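Local coordinates for arginine kinase (Anthopleura japonica, PDB 4RF6), which catalyses the reversible transfer of a phosphoryl group from ATP to L-arginine, giving phosphoarginine and ADP, in a single chain that carries two tandem kinase repeats, at residues Val486-Lys491 against Leu587-Met592; Phe662-Arg667 against Phe684-Arg689. All coordinates share one frame; numbering follows the deposited sequence.

Contact 1: residues Val486-Lys491 against Leu587-Met592; sequences VARNVK and LRIISM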
ATOM      1  N   VAL A 486       2.749 -26.634  -0.439  1.00 14.62           N
ATOM      2  CA  VAL A 486       3.925 -26.346   0.382  1.00 17.53           C
ATOM      3  C   VAL A 486       4.062 -24.842   0.596  1.00 16.46           C
ATOM      4  O   VAL A 486       3.777 -24.043  -0.298  1.00 15.64           O
ATOM      5  CB  VAL A 486       5.250 -26.930  -0.192  1.00 17.92           C
ATOM      6  CG1 VAL A 486       5.205 -28.446  -0.239  1.00 19.13           C
ATOM      7  CG2 VAL A 486       5.552 -26.361  -1.564  1.00 21.49           C
ATOM      8  N   ALA A 487       4.468 -24.461   1.799  1.00 14.54           N
ATOM      9  CA  ALA A 487       4.822 -23.078   2.076  1.00 13.72           C
ATOM     10  C   ALA A 487       6.323 -22.947   1.869  1.00 14.29           C
ATOM     11  O   ALA A 487       7.084 -23.815   2.287  1.00 14.33           O
ATOM     12  CB  ALA A 487       4.459 -22.713   3.503  1.00 15.13           C
ATOM     13  N   ARG A 488       6.754 -21.861   1.238  1.00 16.75           N
ATOM     14  CA  ARG A 488       8.181 -21.622   1.056  1.00 12.50           C
ATOM     15  C   ARG A 488       8.465 -20.137   1.235  1.00 16.57           C
ATOM     16  O   ARG A 488       7.589 -19.299   0.995  1.00 16.18           O
ATOM     17  CB  ARG A 488       8.640 -22.085  -0.330  1.00 11.73           C
ATOM     18  CG  ARG A 488       8.610 -23.597  -0.570  1.00 14.13           C
ATOM     19  CD  ARG A 488       9.705 -24.312   0.228  1.00 14.24           C
ATOM     20  NE  ARG A 488       9.766 -25.738  -0.093  1.00 13.04           N
ATOM     21  CZ  ARG A 488       9.117 -26.685   0.579  1.00 13.18           C
ATOM     22  NH1 ARG A 488       8.357 -26.366   1.626  1.00 13.46           N
ATOM     23  NH2 ARG A 488       9.227 -27.952   0.205  1.00 11.54           N
ATOM     24  N   ASN A 489       9.676 -19.810   1.679  1.00 14.47           N
ATOM     25  CA  ASN A 489      10.105 -18.419   1.697  1.00 15.97           C
ATOM     26  C   ASN A 489      11.405 -18.256   0.917  1.00 17.13           C
ATOM     27  O   ASN A 489      12.226 -19.175   0.882  1.00 14.30           O
ATOM     28  CB  ASN A 489      10.205 -17.892   3.128  1.00 15.63           C
ATOM     29  CG  ASN A 489       8.836 -17.759   3.786  1.00 16.78           C
ATOM     30  OD1 ASN A 489       8.182 -16.720   3.681  1.00 16.24           O
ATOM     31  ND2 ASN A 489       8.384 -18.825   4.441  1.00 16.88           N
ATOM     32  N   VAL A 490      11.569 -17.104   0.270  1.00 15.50           N
ATOM     33  CA  VAL A 490      12.680 -16.900  -0.661  1.00 15.86           C
ATOM     34  C   VAL A 490      13.982 -16.542   0.062  1.00 14.56           C
ATOM     35  O   VAL A 490      14.012 -15.649   0.917  1.00 15.45           O
ATOM     36  CB  VAL A 490      12.330 -15.834  -1.730  1.00 20.67           C
ATOM     37  CG1 VAL A 490      13.487 -15.639  -2.689  1.00 20.54           C
ATOM     38  CG2 VAL A 490      11.083 -16.240  -2.501  1.00 20.94           C
ATOM     39  N   LYS A 491      15.056 -17.253  -0.273  1.00 14.13           N
ATOM     40  CA  LYS A 491      16.337 -17.066   0.397  1.00 15.26           C
ATOM     41  C   LYS A 491      16.871 -15.656   0.171  1.00 17.74           C
ATOM     42  O   LYS A 491      16.711 -15.086  -0.914  1.00 22.00           O
ATOM     43  CB  LYS A 491      17.355 -18.104  -0.085  1.00 17.11           C
ATOM     44  CG  LYS A 491      18.621 -18.148   0.764  1.00 19.77           C
ATOM     45  CD  LYS A 491      19.617 -19.177   0.252  1.00 21.27           C
ATOM     46  CE  LYS A 491      20.876 -19.159   1.105  1.00 23.02           C
ATOM     47  NZ  LYS A 491      21.867 -20.168   0.657  1.00 24.37           N
ATOM     48  N   LEU A 587       5.651 -17.592  -0.402  1.00 15.30           N
ATOM     49  CA  LEU A 587       5.135 -18.535  -1.386  1.00 17.96           C
ATOM     50  C   LEU A 587       4.230 -19.583  -0.751  1.00 18.58           C
ATOM     51  O   LEU A 587       4.630 -20.272   0.198  1.00 19.91           O
ATOM     52  CB  LEU A 587       6.285 -19.241  -2.100  1.00 19.02           C
ATOM     53  CG  LEU A 587       7.189 -18.345  -2.935  1.00 23.54           C
ATOM     54  CD1 LEU A 587       8.427 -19.090  -3.389  1.00 21.75           C
ATOM     55  CD2 LEU A 587       6.405 -17.831  -4.134  1.00 25.53           C
ATOM     56  N   ARG A 588       3.010 -19.698  -1.271  1.00 16.46           N
ATOM     57  CA  ARG A 588       2.177 -20.859  -0.983  1.00 20.27           C
ATOM     58  C   ARG A 588       1.906 -21.545  -2.314  1.00 20.90           C
ATOM     59  O   ARG A 588       1.294 -20.963  -3.216  1.00 19.98           O
ATOM     60  CB  ARG A 588       0.872 -20.467  -0.301  1.00 27.91           C
ATOM     61  CG  ARG A 588       0.107 -21.673   0.224  1.00 34.91           C
ATOM     62  CD  ARG A 588      -1.369 -21.379   0.381  1.00 40.86           C
ATOM     63  NE  ARG A 588      -1.775 -21.334   1.781  1.00 46.39           N
ATOM     64  CZ  ARG A 588      -2.971 -21.720   2.216  1.00 51.90           C
ATOM     65  NH1 ARG A 588      -3.871 -22.183   1.357  1.00 52.39           N
ATOM     66  NH2 ARG A 588      -3.268 -21.650   3.508  1.00 54.36           N
ATOM     67  N   ILE A 589       2.382 -22.778  -2.435  1.00 21.26           N
ATOM     68  CA  ILE A 589       2.430 -23.455  -3.726  1.00 21.06           C
ATOM     69  C   ILE A 589       1.561 -24.703  -3.681  1.00 21.56           C
ATOM     70  O   ILE A 589       1.774 -25.576  -2.838  1.00 18.03           O
ATOM     71  CB  ILE A 589       3.883 -23.805  -4.090  1.00 19.24           C
ATOM     72  CG1 ILE A 589       4.768 -22.566  -3.903  1.00 18.40           C
ATOM     73  CG2 ILE A 589       3.966 -24.337  -5.518  1.00 20.00           C
ATOM     74  CD1 ILE A 589       6.262 -22.790  -4.097  1.00 19.51           C
ATOM     75  N   ILE A 590       0.583 -24.783  -4.585  1.00 19.78           N
ATOM     76  CA  ILE A 590      -0.461 -25.804  -4.497  1.00 23.17           C
ATOM     77  C   ILE A 590      -0.689 -26.575  -5.801  1.00 24.62           C
ATOM     78  O   ILE A 590      -0.968 -25.977  -6.844  1.00 25.12           O
ATOM     79  CB  ILE A 590      -1.800 -25.176  -4.067  1.00 27.27           C
ATOM     80  CG1 ILE A 590      -1.627 -24.351  -2.790  1.00 30.83           C
ATOM     81  CG2 ILE A 590      -2.871 -26.248  -3.874  1.00 29.48           C
ATOM     82  CD1 ILE A 590      -2.876 -23.613  -2.359  1.00 32.43           C
ATOM     83  N   SER A 591      -0.589 -27.902  -5.729  1.00 22.33           N
ATOM     84  CA  SER A 591      -0.898 -28.772  -6.863  1.00 21.74           C
ATOM     85  C   SER A 591      -2.174 -29.547  -6.535  1.00 23.47           C
ATOM     86  O   SER A 591      -2.342 -30.019  -5.404  1.00 21.86           O
ATOM     87  CB  SER A 591       0.263 -29.730  -7.150  1.00 22.44           C
ATOM     88  OG  SER A 591       0.016 -30.504  -8.316  1.00 22.43           O
ATOM     89  N   MET A 592      -3.069 -29.674  -7.514  1.00 22.03           N
ATOM     90  CA  MET A 592      -4.435 -30.117  -7.245  1.00 28.41           C
ATOM     91  C   MET A 592      -5.068 -30.862  -8.427  1.00 30.93           C
ATOM     92  O   MET A 592      -4.909 -30.459  -9.582  1.00 32.90           O
ATOM     93  CB  MET A 592      -5.282 -28.888  -6.913  1.00 31.42           C
ATOM     94  CG  MET A 592      -4.747 -27.614  -7.573  1.00 32.38           C
ATOM     95  SD  MET A 592      -5.801 -26.163  -7.394  1.00 67.78           S
ATOM     96  CE  MET A 592      -6.723 -26.604  -5.923  1.00 36.36           C
TER

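Contact 2: residues Phe662-Arg667 against Phe684-Arg689; sequences FHIQAR and FDISNR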
ATOM      1  N   PHE A 662       0.672 -44.241   9.869  1.00 19.34           N
ATOM      2  CA  PHE A 662       1.044 -43.408   8.728  1.00 20.26           C
ATOM      3  C   PHE A 662       0.953 -41.906   8.981  1.00 20.66           C
ATOM      4  O   PHE A 662       1.120 -41.100   8.057  1.00 20.98           O
ATOM      5  CB  PHE A 662       0.250 -43.829   7.488  1.00 19.98           C
ATOM      6  CG  PHE A 662       0.575 -45.215   7.029  1.00 22.81           C
ATOM      7  CD1 PHE A 662       1.790 -45.478   6.412  1.00 22.90           C
ATOM      8  CD2 PHE A 662      -0.305 -46.265   7.252  1.00 22.44           C
ATOM      9  CE1 PHE A 662       2.112 -46.760   6.001  1.00 23.20           C
ATOM     10  CE2 PHE A 662       0.012 -47.549   6.843  1.00 24.69           C
ATOM     11  CZ  PHE A 662       1.224 -47.793   6.218  1.00 24.41           C
ATOM     12  N   HIS A 663       0.709 -41.546  10.238  1.00 18.90           N
ATOM     13  CA  HIS A 663       0.722 -40.156  10.679  1.00 18.81           C
ATOM     14  C   HIS A 663      -0.217 -39.278   9.863  1.00 21.62           C
ATOM     15  O   HIS A 663       0.132 -38.157   9.486  1.00 22.66           O
ATOM     16  CB  HIS A 663       2.152 -39.600  10.656  1.00 19.02           C
ATOM     17  CG  HIS A 663       3.164 -40.526  11.254  1.00 22.67           C
ATOM     18  ND1 HIS A 663       3.000 -41.098  12.498  1.00 23.43           N
ATOM     19  CD2 HIS A 663       4.346 -40.986  10.778  1.00 28.26           C
ATOM     20  CE1 HIS A 663       4.037 -41.875  12.761  1.00 25.79           C
ATOM     21  NE2 HIS A 663       4.868 -41.823  11.734  1.00 28.83           N
ATOM     22  N   ILE A 664      -1.407 -39.810   9.591  1.00 22.23           N
ATOM     23  CA  ILE A 664      -2.454 -39.069   8.902  1.00 23.50           C
ATOM     24  C   ILE A 664      -3.670 -38.915   9.818  1.00 26.04           C
ATOM     25  O   ILE A 664      -3.789 -39.619  10.826  1.00 26.02           O
ATOM     26  CB  ILE A 664      -2.847 -39.743   7.571  1.00 21.67           C
ATOM     27  CG1 ILE A 664      -3.259 -41.202   7.793  1.00 23.22           C
ATOM     28  CG2 ILE A 664      -1.683 -39.689   6.583  1.00 19.70           C
ATOM     29  CD1 ILE A 664      -3.652 -41.923   6.506  1.00 22.45           C
ATOM     30  N   GLN A 665      -4.551 -37.977   9.478  1.00 24.07           N
ATOM     31  CA  GLN A 665      -5.747 -37.713  10.267  1.00 28.36           C
ATOM     32  C   GLN A 665      -6.896 -37.447   9.304  1.00 30.19           C
ATOM     33  O   GLN A 665      -6.696 -36.884   8.224  1.00 30.87           O
ATOM     34  CB  GLN A 665      -5.535 -36.499  11.177  1.00 28.66           C
ATOM     35  CG  GLN A 665      -5.253 -35.215  10.407  1.00 31.25           C
ATOM     36  CD  GLN A 665      -4.951 -34.035  11.306  1.00 38.80           C
ATOM     37  OE1 GLN A 665      -5.292 -34.034  12.492  1.00 41.88           O
ATOM     38  NE2 GLN A 665      -4.304 -33.015  10.742  1.00 37.15           N
ATOM     39  N   ALA A 666      -8.100 -37.859   9.678  1.00 34.83           N
ATOM     40  CA  ALA A 666      -9.243 -37.687   8.792  1.00 39.65           C
ATOM     41  C   ALA A 666     -10.227 -36.701   9.394  1.00 45.07           C
ATOM     42  O   ALA A 666     -10.586 -36.822  10.565  1.00 48.26           O
ATOM     43  CB  ALA A 666      -9.920 -39.019   8.528  1.00 40.35           C
ATOM     44  N   ARG A 667     -10.658 -35.724   8.603  1.00 47.58           N
ATOM     45  CA  ARG A 667     -11.686 -34.784   9.046  1.00 52.21           C
ATOM     46  C   ARG A 667     -12.776 -34.631   7.981  1.00 52.51           C
ATOM     47  O   ARG A 667     -12.520 -34.797   6.786  1.00 50.26           O
ATOM     48  CB  ARG A 667     -11.069 -33.439   9.448  1.00 55.67           C
ATOM     49  CG  ARG A 667      -9.988 -33.580  10.516  1.00 60.62           C
ATOM     50  CD  ARG A 667      -9.801 -32.329  11.363  1.00 65.90           C
ATOM     51  NE  ARG A 667      -9.459 -32.671  12.745  1.00 70.00           N
ATOM     52  CZ  ARG A 667      -8.779 -31.884  13.574  1.00 72.82           C
ATOM     53  NH1 ARG A 667      -8.345 -30.699  13.165  1.00 72.73           N
ATOM     54  NH2 ARG A 667      -8.524 -32.285  14.814  1.00 73.73           N
ATOM     55  N   PHE A 684     -14.275 -37.409   3.378  1.00 36.17           N
ATOM     56  CA  PHE A 684     -13.385 -37.103   4.481  1.00 37.24           C
ATOM     57  C   PHE A 684     -12.146 -36.423   3.920  1.00 35.52           C
ATOM     58  O   PHE A 684     -11.664 -36.784   2.841  1.00 35.47           O
ATOM     59  CB  PHE A 684     -12.983 -38.381   5.223  1.00 40.57           C
ATOM     60  CG  PHE A 684     -14.123 -39.076   5.928  1.00 46.86           C
ATOM     61  CD1 PHE A 684     -14.166 -39.122   7.313  1.00 49.16           C
ATOM     62  CD2 PHE A 684     -15.137 -39.700   5.211  1.00 49.69           C
ATOM     63  CE1 PHE A 684     -15.200 -39.764   7.973  1.00 51.61           C
ATOM     64  CE2 PHE A 684     -16.181 -40.344   5.864  1.00 52.04           C
ATOM     65  CZ  PHE A 684     -16.210 -40.376   7.250  1.00 52.24           C
ATOM     66  N   ASP A 685     -11.647 -35.421   4.637  1.00 33.25           N
ATOM     67  CA  ASP A 685     -10.351 -34.851   4.318  1.00 33.69           C
ATOM     68  C   ASP A 685      -9.297 -35.660   5.050  1.00 29.91           C
ATOM     69  O   ASP A 685      -9.258 -35.661   6.281  1.00 29.16           O
ATOM     70  CB  ASP A 685     -10.263 -33.393   4.763  1.00 37.90           C
ATOM     71  CG  ASP A 685      -8.918 -32.764   4.436  1.00 43.16           C
ATOM     72  OD1 ASP A 685      -7.920 -33.092   5.112  1.00 44.53           O
ATOM     73  OD2 ASP A 685      -8.860 -31.936   3.505  1.00 47.02           O
ATOM     74  N   ILE A 686      -8.452 -36.356   4.296  1.00 24.57           N
ATOM     75  CA  ILE A 686      -7.311 -37.050   4.871  1.00 25.32           C
ATOM     76  C   ILE A 686      -6.094 -36.164   4.693  1.00 23.18           C
ATOM     77  O   ILE A 686      -5.747 -35.808   3.564  1.00 23.51           O
ATOM     78  CB  ILE A 686      -7.037 -38.374   4.151  1.00 26.53           C
ATOM     79  CG1 ILE A 686      -8.345 -39.117   3.898  1.00 32.94           C
ATOM     80  CG2 ILE A 686      -6.023 -39.219   4.944  1.00 21.73           C
ATOM     81  CD1 ILE A 686      -8.601 -40.257   4.854  1.00 37.03           C
ATOM     82  N   SER A 687      -5.442 -35.803   5.795  1.00 22.91           N
ATOM     83  CA  SER A 687      -4.276 -34.934   5.718  1.00 20.43           C
ATOM     84  C   SER A 687      -3.119 -35.450   6.567  1.00 20.01           C
ATOM     85  O   SER A 687      -3.317 -36.240   7.489  1.00 19.88           O
ATOM     86  CB  SER A 687      -4.646 -33.511   6.142  1.00 23.07           C
ATOM     87  OG  SER A 687      -5.053 -33.473   7.497  1.00 23.03           O
ATOM     88  N   ASN A 688      -1.910 -34.995   6.256  1.00 19.21           N
ATOM     89  CA  ASN A 688      -0.734 -35.387   7.023  1.00 19.21           C
ATOM     90  C   ASN A 688      -0.711 -34.698   8.389  1.00 19.97           C
ATOM     91  O   ASN A 688      -1.118 -33.541   8.515  1.00 20.10           O
ATOM     92  CB  ASN A 688       0.528 -35.027   6.246  1.00 19.76           C
ATOM     93  CG  ASN A 688       0.651 -33.533   6.020  1.00 22.83           C
ATOM     94  OD1 ASN A 688      -0.139 -32.937   5.275  1.00 20.70           O
ATOM     95  ND2 ASN A 688       1.626 -32.915   6.673  1.00 22.25           N
ATOM     96  N   ARG A 689      -0.222 -35.403   9.406  1.00 20.93           N
ATOM     97  CA  ARG A 689      -0.138 -34.833  10.752  1.00 24.26           C
ATOM     98  C   ARG A 689       1.195 -34.132  11.022  1.00 23.88           C
ATOM     99  O   ARG A 689       1.258 -33.178  11.807  1.00 21.25           O
ATOM    100  CB  ARG A 689      -0.384 -35.912  11.811  1.00 29.18           C
ATOM    101  CG  ARG A 689      -1.845 -36.340  11.950  1.00 34.18           C
ATOM    102  CD  ARG A 689      -2.284 -36.293  13.408  1.00 40.04           C
ATOM    103  NE  ARG A 689      -2.204 -37.593  14.074  1.00 44.98           N
ATOM    104  CZ  ARG A 689      -1.888 -37.763  15.357  1.00 48.22           C
ATOM    105  NH1 ARG A 689      -1.603 -36.717  16.122  1.00 48.82           N
ATOM    106  NH2 ARG A 689      -1.848 -38.984  15.874  1.00 48.46           N
TER
HETATM  107  O   HOH W   1      -2.792 -39.878  13.337  1.00 45.36           O

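Contact 1: residues Val486-Lys491 against Leu587-Met592
Val486 and Ile589 face each other as an antiparallel hydrogen-bonded pair: Val486 N donates to Ile589 O at 2.8 Å, and Ile589 N returns a bond of 2.8 Å to Val486 O. One hydrogen-bonded pair further along the ladder, Arg488 N meets Leu587 O at 2.8 Å, whereas Leu587 N reaches Arg488 O less straight, with 139° at the hydrogen. Between these pairs Ala487 and Arg588 form a non-hydrogen-bonded pair, where Ala487 CA directs a C-H at Leu587 O over 3.4 Å.

The Arg488 side chain turns back over its own strand. With CG beside the backbone N, the bend at chi2 (-71°) helps carry NH1 back to Ala487 O at 2.9 Å, the donor lying above the carbonyl plane, while CG2 of Val486 covers the centre of one guanidinium face. Thr636 O also accepts from NH1, and Glu696 forms a salt bridge with NH2, so this buried charge is held from several directions.

Packing follows on the face of Val486, Arg488, Leu587 and Ile589. The Val486 and Ile589 side chains cross at an angle, CG2 of Val486 lying 4.0 Å from CB of Ile589. Past the paired residues, Val490 extends CG2, on the side of its backbone N, to within 4.0 Å of Leu587 CD1. Helix 598-616 covers this face, with Leu605 and Val609 against Ile589 and Val609 also against Val486. The N-to-C directions of strand pieces 486-488 and 587-592 make 155°, close to antiparallel, and the ladder joins two neighbouring inner strands, 479-488 and 587-594, of the eight-stranded antiparallel sheet in the phosphagen kinase C-terminal domain.

Contact 2: residues Phe662-Arg667 against Phe684-Arg689
Gln665 and Ser687 pair through two backbone bonds, Gln665 N to Ser687 O and Ser687 N to Gln665 O, both 2.9 Å. Arg667 N adds a bond of 2.7 Å to Asp685 O, and Arg689 N extends the ladder past the strand with 2.8 Å to His663 O.

On the face shared by Gln665 and Ser687, chi1 of Gln665 (61°) sets its CG between N and the carbonyl carbon, 3.4 Å from Ser687 OG. The extended chain then carries NE2 alongside that hydroxyl, to which it makes only a weak bond, 3.4 Å from Gln665 NE2 to Ser687 OG. Arg689, its CG anti to the carbonyl carbon (chi1 -75°), lays CG against Gln665 CB at 3.8 Å; bends further out leave the guanidinium plane 36° from the amide.

Ala666 and Ile686 share the other face, where Ala666 CB touches Ile686 CD1; Ile664 CD1 packs 3.9 Å from Ile686 CG2. Met703 and Leu710 of helix 696-714 cover Ile664 and Ile686, respectively. Asp685 is oriented by a salt bridge from its OD2 to Arg639 on strand 638-645.

With aliphatic contacts under helix 696-714 and a single weak side-chain hydrogen bond across the strands, the pairing relies mainly on main-chain bonds.

Both contacts are antiparallel ladders in the same eight-stranded sheet, yet they share no strand: strand 638-645 lies between 479-488 and 683-688, and the contact centres are 20 Å apart. Contact 1 joins two inner strands, and six of its seven touching residues are buried. Contact 2 attaches the outermost strand, 664-668, and is only partly buried, although it buries more surface between its segments, 533 against 327 Å². Each has aliphatic side chains under a helix, 598-616 for contact 1, where Arg488 shares the face, and 696-714 for contact 2. Arg488 has protein partners in the interior, whereas Arg689, at the surface, lays its aliphatic part over Gln665.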